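Local coordinates for DNA damage response protein Rtt109, putative (Neosartorya fumigata, PDB 5ZB9), which probably transfers the acetyl group of acetyl-CoA to lysines of histones, notably histone H3 with the help of Asf1, in the response to DNA damage, at residues D174-R178 and P222-D228; A203-I208 and R234-P240; I208-C212 and L315-L319. All coordinates share one frame; numbering follows the deposited sequence.

Overall arrangement
The three contacts illustrate how the 202-208 region of a mixed sheet is paired on both sides and joined to a neighbouring helix and loop, and how the chemistry follows the place in the fold. Contacts 2 and 3 are buried and rest on backbone pairing: strand 202-208 takes strand 235-236 in parallel along one edge and strand 317-324 antiparallel along the other, and Ile208 belongs to both contacts. Contact 1 is a surface contact, made of charged and hydroxyl groups where helix 162-177 ends against a loop. It touches contact 2 at Trp235 and Arg234, whereas contacts 1 and 3 stay about 7 Å apart at their nearest atoms.

Contact 1 (D174-R178 and P222-D228); sequences DPILR and PITARSD
The hydroxyl of Thr224 is gripped by two members of a salt-bridge network that joins the C-terminal end of helix 162-177 to the loop following helix 214-218. It donates to Asp174, with OG1 2.7 Å from Asp174 OD2, and it receives a weak, bent bond from Arg178 NH2, the N-H...O angle being 123°. The hydroxyl thus has its proton committed to the carboxylate and turns its oxygen to the guanidinium.

Arg178, the first residue to leave the helical course, is shared by two aspartates. One turn back, Asp174 takes the NE hydrogen: Arg178 NE lies 2.9 Å from Asp174 OD1, which it meets on the syn side but well out of the carboxylate plane. The far end of the guanidinium is spent on Asp228. NH1 reaches Asp228 OD1 at 2.9 Å and NH2 reaches Asp228 OD2 at 2.9 Å, each on a syn lone pair, in an end-on bidentate pairing with the two flat groups only 15° apart. Because the chain is extended from CG to NE, the guanidinium reaches the loop, and the two carboxylates at its edges limit its rotation. Thr224 CB lies over one face of the same group.

Asp174 CG stands anti to the backbone N (chi1 -160°), which carries the carboxylate toward the loop and against Pro222, whose CG is 3.6 Å from Asp174 CG. The positive guanidinium, placed between Asp174 and Asp228, would be expected to offset the repulsion of their like charges and to favour the ionised forms. Arg171, which binds CoA in another structure of this protein, lies close to Pro222. Asp174 has a further partner, its OD1 accepting a hydrogen bond from Trp235 NE1.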
loop_
_atom_site.group_PDB
_atom_site.type_symbol
_atom_site.label_atom_id
_atom_site.label_comp_id
_atom_site.label_asym_id
_atom_site.label_seq_id
_atom_site.Cartn_x
_atom_site.Cartn_y
_atom_site.Cartn_z
ATOM N N ASP A 174 -0.341 12.161 -1.666
ATOM C CA ASP A 174 -0.970 13.431 -2.059
ATOM C C ASP A 174 -0.986 13.697 -3.579
ATOM O O ASP A 174 -2.036 14.027 -4.121
ATOM C CB ASP A 174 -0.299 14.603 -1.328
ATOM C CG ASP A 174 -1.165 15.857 -1.301
ATOM O OD1 ASP A 174 -2.385 15.743 -1.067
ATOM O OD2 ASP A 174 -0.631 16.962 -1.509
ATOM N N PRO A 175 0.161 13.543 -4.279
ATOM C CA PRO A 175 0.108 13.825 -5.722
ATOM C C PRO A 175 -0.711 12.808 -6.514
ATOM O O PRO A 175 -1.266 13.152 -7.561
ATOM C CB PRO A 175 1.580 13.772 -6.147
ATOM C CG PRO A 175 2.348 13.964 -4.899
ATOM C CD PRO A 175 1.542 13.287 -3.839
ATOM N N ILE A 176 -0.784 11.573 -6.033
ATOM C CA ILE A 176 -1.640 10.591 -6.683
ATOM C C ILE A 176 -3.082 11.028 -6.528
ATOM O O ILE A 176 -3.840 11.072 -7.499
ATOM C CB ILE A 176 -1.478 9.192 -6.091
ATOM C CG1 ILE A 176 -0.012 8.785 -6.093
ATOM C CG2 ILE A 176 -2.314 8.193 -6.869
ATOM C CD1 ILE A 176 0.217 7.371 -5.625
ATOM N N LEU A 177 -3.435 11.354 -5.285
ATOM C CA LEU A 177 -4.761 11.831 -4.923
ATOM C C LEU A 177 -5.201 12.980 -5.825
ATOM O O LEU A 177 -6.323 13.001 -6.316
ATOM C CB LEU A 177 -4.774 12.270 -3.450
ATOM C CG LEU A 177 -5.911 13.166 -2.930
ATOM C CD1 LEU A 177 -7.247 12.452 -2.900
ATOM C CD2 LEU A 177 -5.567 13.710 -1.551
ATOM N N ARG A 178 -4.296 13.922 -6.062
ATOM C CA ARG A 178 -4.668 15.170 -6.705
ATOM C C ARG A 178 -4.609 15.136 -8.231
ATOM O O ARG A 178 -4.765 16.164 -8.880
ATOM C CB ARG A 178 -3.793 16.295 -6.161
ATOM C CG ARG A 178 -4.101 16.566 -4.710
ATOM C CD ARG A 178 -3.362 17.753 -4.180
ATOM N NE ARG A 178 -3.536 17.867 -2.737
ATOM C CZ ARG A 178 -4.583 18.436 -2.160
ATOM N NH1 ARG A 178 -5.553 18.949 -2.907
ATOM N NH2 ARG A 178 -4.660 18.495 -0.835
ATOM N N PRO A 222 -0.902 16.797 4.350
ATOM C CA PRO A 222 -0.003 17.688 3.596
ATOM C C PRO A 222 -0.514 19.138 3.587
ATOM O O PRO A 222 -1.723 19.351 3.678
ATOM C CB PRO A 222 -0.018 17.100 2.180
ATOM C CG PRO A 222 -0.643 15.743 2.307
ATOM C CD PRO A 222 -1.534 15.781 3.493
ATOM N N ILE A 223 0.384 20.113 3.457
ATOM C CA ILE A 223 -0.004 21.526 3.524
ATOM C C ILE A 223 -0.955 21.919 2.385
ATOM O O ILE A 223 -1.719 22.879 2.503
ATOM C CB ILE A 223 1.247 22.459 3.527
ATOM C CG1 ILE A 223 0.843 23.932 3.705
ATOM C CG2 ILE A 223 2.091 22.261 2.275
ATOM C CD1 ILE A 223 -0.027 24.201 4.939
ATOM N N THR A 224 -0.943 21.151 1.303
ATOM C CA THR A 224 -1.925 21.339 0.238
ATOM C C THR A 224 -3.379 21.342 0.741
ATOM O O THR A 224 -4.246 21.967 0.132
ATOM C CB THR A 224 -1.786 20.251 -0.839
ATOM O OG1 THR A 224 -1.841 18.958 -0.223
ATOM C CG2 THR A 224 -0.466 20.390 -1.568
ATOM N N ALA A 225 -3.642 20.659 1.853
ATOM C CA ALA A 225 -5.001 20.538 2.378
ATOM C C ALA A 225 -5.519 21.853 2.957
ATOM O O ALA A 225 -6.729 22.023 3.152
ATOM C CB ALA A 225 -5.072 19.443 3.436
ATOM N N ARG A 226 -4.606 22.777 3.232
ATOM C CA ARG A 226 -4.986 24.064 3.794
ATOM C C ARG A 226 -5.863 24.854 2.823
ATOM O O ARG A 226 -6.762 25.592 3.239
ATOM C CB ARG A 226 -3.743 24.876 4.165
ATOM C CG ARG A 226 -4.024 26.021 5.134
ATOM C CD ARG A 226 -2.756 26.780 5.477
ATOM N NE ARG A 226 -2.003 27.098 4.268
ATOM C CZ ARG A 226 -0.848 27.753 4.255
ATOM N NH1 ARG A 226 -0.306 28.172 5.395
ATOM N NH2 ARG A 226 -0.236 27.984 3.100
ATOM N N SER A 227 -5.616 24.675 1.531
ATOM C CA SER A 227 -6.280 25.483 0.518
ATOM C C SER A 227 -7.432 24.775 -0.209
ATOM O O SER A 227 -8.041 25.354 -1.108
ATOM C CB SER A 227 -5.251 25.970 -0.506
ATOM O OG SER A 227 -4.583 24.882 -1.107
ATOM N N ASP A 228 -7.734 23.538 0.169
ATOM C CA ASP A 228 -8.920 22.873 -0.362
ATOM C C ASP A 228 -10.150 23.532 0.243
ATOM O O ASP A 228 -10.119 23.952 1.398
ATOM C CB ASP A 228 -8.905 21.373 -0.056
ATOM C CG ASP A 228 -7.725 20.655 -0.694
ATOM O OD1 ASP A 228 -7.504 20.812 -1.915
ATOM O OD2 ASP A 228 -7.010 19.936 0.028
#

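Contact 2 (A203-I208 and R234-P240); sequences ATAFLI and RWLNSYP
Pro240 CB sits over the centre of the Phe206 ring, 3.6 Å from its centroid and 8° off the normal, while Ala205 CB lies over one face of the six-membered ring of Trp235. Both are CH-pi contacts. The edge of the Phe206 ring receives Ser238, with OG in plane, and Leu236 CD1 comes obliquely to Phe206 CE2. These contacts lie on the two faces of the parallel pair in a beta-alpha-beta unit of strand 202-208, helix 214-218 and strand 235-236.

Ala205 pairs with Trp235 on one face of the sheet and Phe206 with Leu236 on the other. Three backbone bonds zip the strands together, from Ala205 N to Arg234 O (2.8 Å), from Leu236 N to Ala205 O (2.9 Å) and from Leu207 N to Leu236 O (2.9 Å). Beyond them the second strand turns away in an inverse gamma turn centred on Asn237, whose side chain takes over the pairing: ND2 donates to Leu207 O at 2.8 Å, with the acceptor near the amide plane. Having CG anti to the backbone N (chi1 178°) swings this amide back to the neighbouring strand.

The Trp235 indole packs on helix 162-177, touching Cys170, Ile173 and Leu177. At the partly exposed end, Ile208 CD1 packs on Tyr239 CB.

At the start of the pairing, Arg234 folds back through bends at chi2 and chi3. A water accepts from its NE and donates to Thr204 OG1, a hydroxyl that also bonds Glu183. Ala203 O lies in the guanidinium plane, 2.9 Å from Arg234 NH2, while the NH2 stands 36° out of the carbonyl plane.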
loop_
_atom_site.group_PDB
_atom_site.type_symbol
_atom_site.label_atom_id
_atom_site.label_comp_id
_atom_site.label_asym_id
_atom_site.label_seq_id
_atom_site.Cartn_x
_atom_site.Cartn_y
_atom_site.Cartn_z
ATOM N N ALA A 203 -11.383 11.129 -6.372
ATOM C CA ALA A 203 -10.713 10.490 -5.242
ATOM C C ALA A 203 -10.683 11.340 -3.980
ATOM O O ALA A 203 -10.666 12.573 -4.036
ATOM C CB ALA A 203 -9.292 10.110 -5.630
ATOM N N THR A 204 -10.650 10.653 -2.841
ATOM C CA THR A 204 -10.448 11.272 -1.535
ATOM C C THR A 204 -9.466 10.404 -0.742
ATOM O O THR A 204 -9.429 9.177 -0.916
ATOM C CB THR A 204 -11.791 11.427 -0.755
ATOM O OG1 THR A 204 -12.733 12.151 -1.557
ATOM C CG2 THR A 204 -11.593 12.171 0.578
ATOM N N ALA A 205 -8.662 11.034 0.110
ATOM C CA ALA A 205 -7.738 10.307 0.979
ATOM C C ALA A 205 -8.261 10.295 2.408
ATOM O O ALA A 205 -8.717 11.326 2.920
ATOM C CB ALA A 205 -6.350 10.926 0.921
ATOM N N PHE A 206 -8.200 9.130 3.046
ATOM C CA PHE A 206 -8.698 8.959 4.414
ATOM C C PHE A 206 -7.571 8.534 5.344
ATOM O O PHE A 206 -6.785 7.639 5.012
ATOM C CB PHE A 206 -9.830 7.925 4.459
ATOM C CG PHE A 206 -11.027 8.286 3.610
ATOM C CD1 PHE A 206 -11.050 7.995 2.253
ATOM C CD2 PHE A 206 -12.133 8.910 4.175
ATOM C CE1 PHE A 206 -12.145 8.324 1.478
ATOM C CE2 PHE A 206 -13.242 9.246 3.402
ATOM C CZ PHE A 206 -13.251 8.952 2.052
ATOM N N LEU A 207 -7.488 9.179 6.503
ATOM C CA LEU A 207 -6.434 8.887 7.457
ATOM C C LEU A 207 -6.989 8.741 8.860
ATOM O O LEU A 207 -7.778 9.567 9.312
ATOM C CB LEU A 207 -5.364 9.982 7.435
ATOM C CG LEU A 207 -4.275 9.801 8.500
ATOM C CD1 LEU A 207 -3.394 8.602 8.170
ATOM C CD2 LEU A 207 -3.443 11.072 8.714
ATOM N N ILE A 208 -6.576 7.681 9.544
ATOM C CA ILE A 208 -6.899 7.504 10.951
ATOM C C ILE A 208 -5.637 7.187 11.751
ATOM O O ILE A 208 -4.876 6.285 11.406
ATOM C CB ILE A 208 -7.931 6.386 11.160
ATOM C CG1 ILE A 208 -9.330 6.885 10.799
ATOM C CG2 ILE A 208 -7.929 5.917 12.609
ATOM C CD1 ILE A 208 -10.416 5.875 11.133
ATOM N N ARG A 234 -9.954 16.968 0.391
ATOM C CA ARG A 234 -9.281 15.837 -0.228
ATOM C C ARG A 234 -8.707 14.905 0.846
ATOM O O ARG A 234 -8.430 13.736 0.574
ATOM C CB ARG A 234 -8.180 16.319 -1.173
ATOM C CG ARG A 234 -8.583 17.462 -2.113
ATOM C CD ARG A 234 -9.795 17.127 -2.986
ATOM N NE ARG A 234 -9.677 15.855 -3.701
ATOM C CZ ARG A 234 -8.998 15.695 -4.829
ATOM N NH1 ARG A 234 -8.362 16.721 -5.362
ATOM N NH2 ARG A 234 -8.943 14.512 -5.422
ATOM N N TRP A 235 -8.529 15.431 2.061
ATOM C CA TRP A 235 -8.111 14.622 3.208
ATOM C C TRP A 235 -9.180 14.623 4.295
ATOM O O TRP A 235 -9.664 15.675 4.710
ATOM C CB TRP A 235 -6.782 15.124 3.773
ATOM C CG TRP A 235 -5.644 14.840 2.845
ATOM C CD1 TRP A 235 -5.221 15.617 1.810
ATOM C CD2 TRP A 235 -4.806 13.677 2.844
ATOM N NE1 TRP A 235 -4.165 15.018 1.168
ATOM C CE2 TRP A 235 -3.889 13.828 1.787
ATOM C CE3 TRP A 235 -4.738 12.530 3.641
ATOM C CZ2 TRP A 235 -2.912 12.874 1.503
ATOM C CZ3 TRP A 235 -3.765 11.578 3.357
ATOM C CH2 TRP A 235 -2.868 11.757 2.297
ATOM N N LEU A 236 -9.548 13.432 4.747
ATOM C CA LEU A 236 -10.565 13.286 5.779
ATOM C C LEU A 236 -10.047 12.405 6.893
ATOM O O LEU A 236 -9.397 11.393 6.636
ATOM C CB LEU A 236 -11.845 12.692 5.202
ATOM C CG LEU A 236 -12.685 13.600 4.312
ATOM C CD1 LEU A 236 -13.861 12.839 3.745
ATOM C CD2 LEU A 236 -13.157 14.786 5.111
ATOM N N ASN A 237 -10.340 12.790 8.131
ATOM C CA ASN A 237 -9.996 11.975 9.286
ATOM C C ASN A 237 -11.108 10.979 9.596
ATOM O O ASN A 237 -11.833 11.137 10.569
ATOM C CB ASN A 237 -9.712 12.868 10.502
ATOM C CG ASN A 237 -9.381 12.073 11.763
ATOM O OD1 ASN A 237 -9.661 12.521 12.875
ATOM N ND2 ASN A 237 -8.796 10.889 11.596
ATOM N N SER A 238 -11.243 9.951 8.769
ATOM C CA SER A 238 -12.211 8.895 9.045
ATOM C C SER A 238 -11.929 7.636 8.233
ATOM O O SER A 238 -10.997 7.593 7.437
ATOM C CB SER A 238 -13.637 9.389 8.769
ATOM O OG SER A 238 -13.732 9.962 7.479
ATOM N N TYR A 239 -12.744 6.611 8.456
ATOM C CA TYR A 239 -12.655 5.363 7.721
ATOM C C TYR A 239 -13.795 5.277 6.705
ATOM O O TYR A 239 -14.963 5.369 7.073
ATOM C CB TYR A 239 -12.698 4.186 8.692
ATOM C CG TYR A 239 -12.727 2.822 8.037
ATOM C CD1 TYR A 239 -11.651 2.364 7.293
ATOM C CD2 TYR A 239 -13.819 1.980 8.195
ATOM C CE1 TYR A 239 -11.673 1.116 6.710
ATOM C CE2 TYR A 239 -13.847 0.729 7.615
ATOM C CZ TYR A 239 -12.775 0.302 6.876
ATOM O OH TYR A 239 -12.800 -0.940 6.290
ATOM N N PRO A 240 -13.456 5.102 5.419
ATOM C CA PRO A 240 -14.432 5.155 4.324
ATOM C C PRO A 240 -15.300 3.904 4.258
ATOM O O PRO A 240 -15.319 3.233 3.224
ATOM C CB PRO A 240 -13.546 5.268 3.082
ATOM C CG PRO A 240 -12.323 4.473 3.461
ATOM C CD PRO A 240 -12.104 4.772 4.931
HETATM O O HOH W 1 -11.939 14.765 -2.577
#

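Contact 3 (I208-C212 and L315-L319)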
loop_
_atom_site.group_PDB
_atom_site.type_symbol
_atom_site.label_atom_id
_atom_site.label_comp_id
_atom_site.label_asym_id
_atom_site.label_seq_id
_atom_site.Cartn_x
_atom_site.Cartn_y
_atom_site.Cartn_z
ATOM N N ILE A 208 -6.576 7.681 9.544
ATOM C CA ILE A 208 -6.899 7.504 10.951
ATOM C C ILE A 208 -5.637 7.187 11.751
ATOM O O ILE A 208 -4.876 6.285 11.406
ATOM C CB ILE A 208 -7.931 6.386 11.160
ATOM C CG1 ILE A 208 -9.330 6.885 10.799
ATOM C CG2 ILE A 208 -7.929 5.917 12.609
ATOM C CD1 ILE A 208 -10.416 5.875 11.133
ATOM N N VAL A 209 -5.416 7.951 12.811
ATOM C CA VAL A 209 -4.322 7.694 13.728
ATOM C C VAL A 209 -4.896 7.535 15.122
ATOM O O VAL A 209 -5.080 8.522 15.826
ATOM C CB VAL A 209 -3.295 8.839 13.719
ATOM C CG1 VAL A 209 -2.081 8.479 14.565
ATOM C CG2 VAL A 209 -2.891 9.171 12.294
ATOM N N PRO A 210 -5.203 6.291 15.516
ATOM C CA PRO A 210 -5.836 6.014 16.815
ATOM C C PRO A 210 -5.059 6.651 17.962
ATOM O O PRO A 210 -3.837 6.491 18.027
ATOM C CB PRO A 210 -5.803 4.484 16.911
ATOM C CG PRO A 210 -5.687 4.016 15.491
ATOM C CD PRO A 210 -4.856 5.056 14.791
ATOM N N GLY A 211 -5.754 7.380 18.832
ATOM C CA GLY A 211 -5.109 8.100 19.916
ATOM C C GLY A 211 -5.030 9.592 19.633
ATOM O O GLY A 211 -4.810 10.394 20.536
ATOM N N CYS A 212 -5.207 9.968 18.372
ATOM C CA CYS A 212 -5.137 11.368 17.985
ATOM C C CYS A 212 -6.509 11.871 17.598
ATOM O O CYS A 212 -7.217 11.219 16.830
ATOM C CB CYS A 212 -4.162 11.565 16.821
ATOM S SG CYS A 212 -2.433 11.210 17.207
ATOM N N LEU A 315 2.902 5.317 17.686
ATOM C CA LEU A 315 1.717 5.577 16.875
ATOM C C LEU A 315 1.766 4.769 15.585
ATOM O O LEU A 315 2.840 4.404 15.108
ATOM C CB LEU A 315 1.584 7.065 16.538
ATOM C CG LEU A 315 1.317 8.068 17.665
ATOM C CD1 LEU A 315 1.348 9.494 17.126
ATOM C CD2 LEU A 315 -0.013 7.775 18.354
ATOM N N VAL A 316 0.594 4.473 15.036
ATOM C CA VAL A 316 0.501 3.961 13.680
ATOM C C VAL A 316 -0.622 4.707 12.972
ATOM O O VAL A 316 -1.658 5.007 13.565
ATOM C CB VAL A 316 0.273 2.424 13.644
ATOM C CG1 VAL A 316 -0.685 1.995 14.723
ATOM C CG2 VAL A 316 -0.222 1.973 12.287
ATOM N N GLY A 317 -0.392 5.062 11.717
ATOM C CA GLY A 317 -1.431 5.688 10.926
ATOM C C GLY A 317 -1.959 4.713 9.889
ATOM O O GLY A 317 -1.193 3.951 9.295
ATOM N N PHE A 318 -3.266 4.731 9.671
ATOM C CA PHE A 318 -3.865 3.909 8.636
ATOM C C PHE A 318 -4.396 4.796 7.532
ATOM O O PHE A 318 -5.152 5.733 7.778
ATOM C CB PHE A 318 -4.969 3.030 9.215
ATOM C CG PHE A 318 -4.506 2.165 10.346
ATOM C CD1 PHE A 318 -3.821 0.992 10.097
ATOM C CD2 PHE A 318 -4.737 2.534 11.659
ATOM C CE1 PHE A 318 -3.377 0.195 11.131
ATOM C CE2 PHE A 318 -4.299 1.733 12.704
ATOM C CZ PHE A 318 -3.616 0.560 12.435
ATOM N N LEU A 319 -3.990 4.494 6.307
ATOM C CA LEU A 319 -4.302 5.341 5.172
ATOM C C LEU A 319 -5.075 4.595 4.076
ATOM O O LEU A 319 -4.709 3.485 3.685
ATOM C CB LEU A 319 -3.010 5.917 4.614
ATOM C CG LEU A 319 -3.133 6.998 3.558
ATOM C CD1 LEU A 319 -3.790 8.195 4.192
ATOM C CD2 LEU A 319 -1.766 7.381 3.072
HETATM O O HOH W 2 -1.841 5.228 16.624
#
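Phe318 has CG anti to its carbonyl carbon (chi1 -56°), which sets the ring beside Pro210: Pro210 CG meets the ring edge near its plane, 3.9 Å from Phe318 CE2, and the two side chains cross at roughly a right angle. In Leu315 the same choice of chi1, with an extended chi2 of 175°, spreads the methyls over the turn, CD1 going to Cys212 SG at 4.2 Å and CD2 to the carbonyl oxygen of Pro210.

The backbones are joined by one hydrogen-bonded antiparallel pair. Ile208 N donates to Phe318 O at 3.0 Å, and Phe318 N returns a bond to Ile208 O at 2.8 Å, the latter almost straight at 174°. Gly317 CA also approaches Ile208 O, in a CA-H...O contact. Past this pair the chain at Val209 leaves the strand. Pro210, which has no N-H to offer, sets its CD 3.4 Å from Val316 O, and Val209 lies next to it, with CG1 near Val316 O and CG2 against Gly317 CA.

Where direct pairing ends, a water carries it on. It donates to Pro210 O at 2.7 Å and accepts from Val316 N, so it bridges the two backbones.

Around this core, Met304 of helix 297-304 touches both Pro210 and Phe318, while Ile166 of helix 162-177 packs on Val209. The strand of Phe318 is in turn bonded on its other edge to strand 133-140. The arrangement is that of a sheet strand running out into a type II beta turn, Val209 to Cys212, closed by the hydrogen bond from Cys212 N to Val209 O, with Gly211 third, at a positive phi of the kind glycine accommodates.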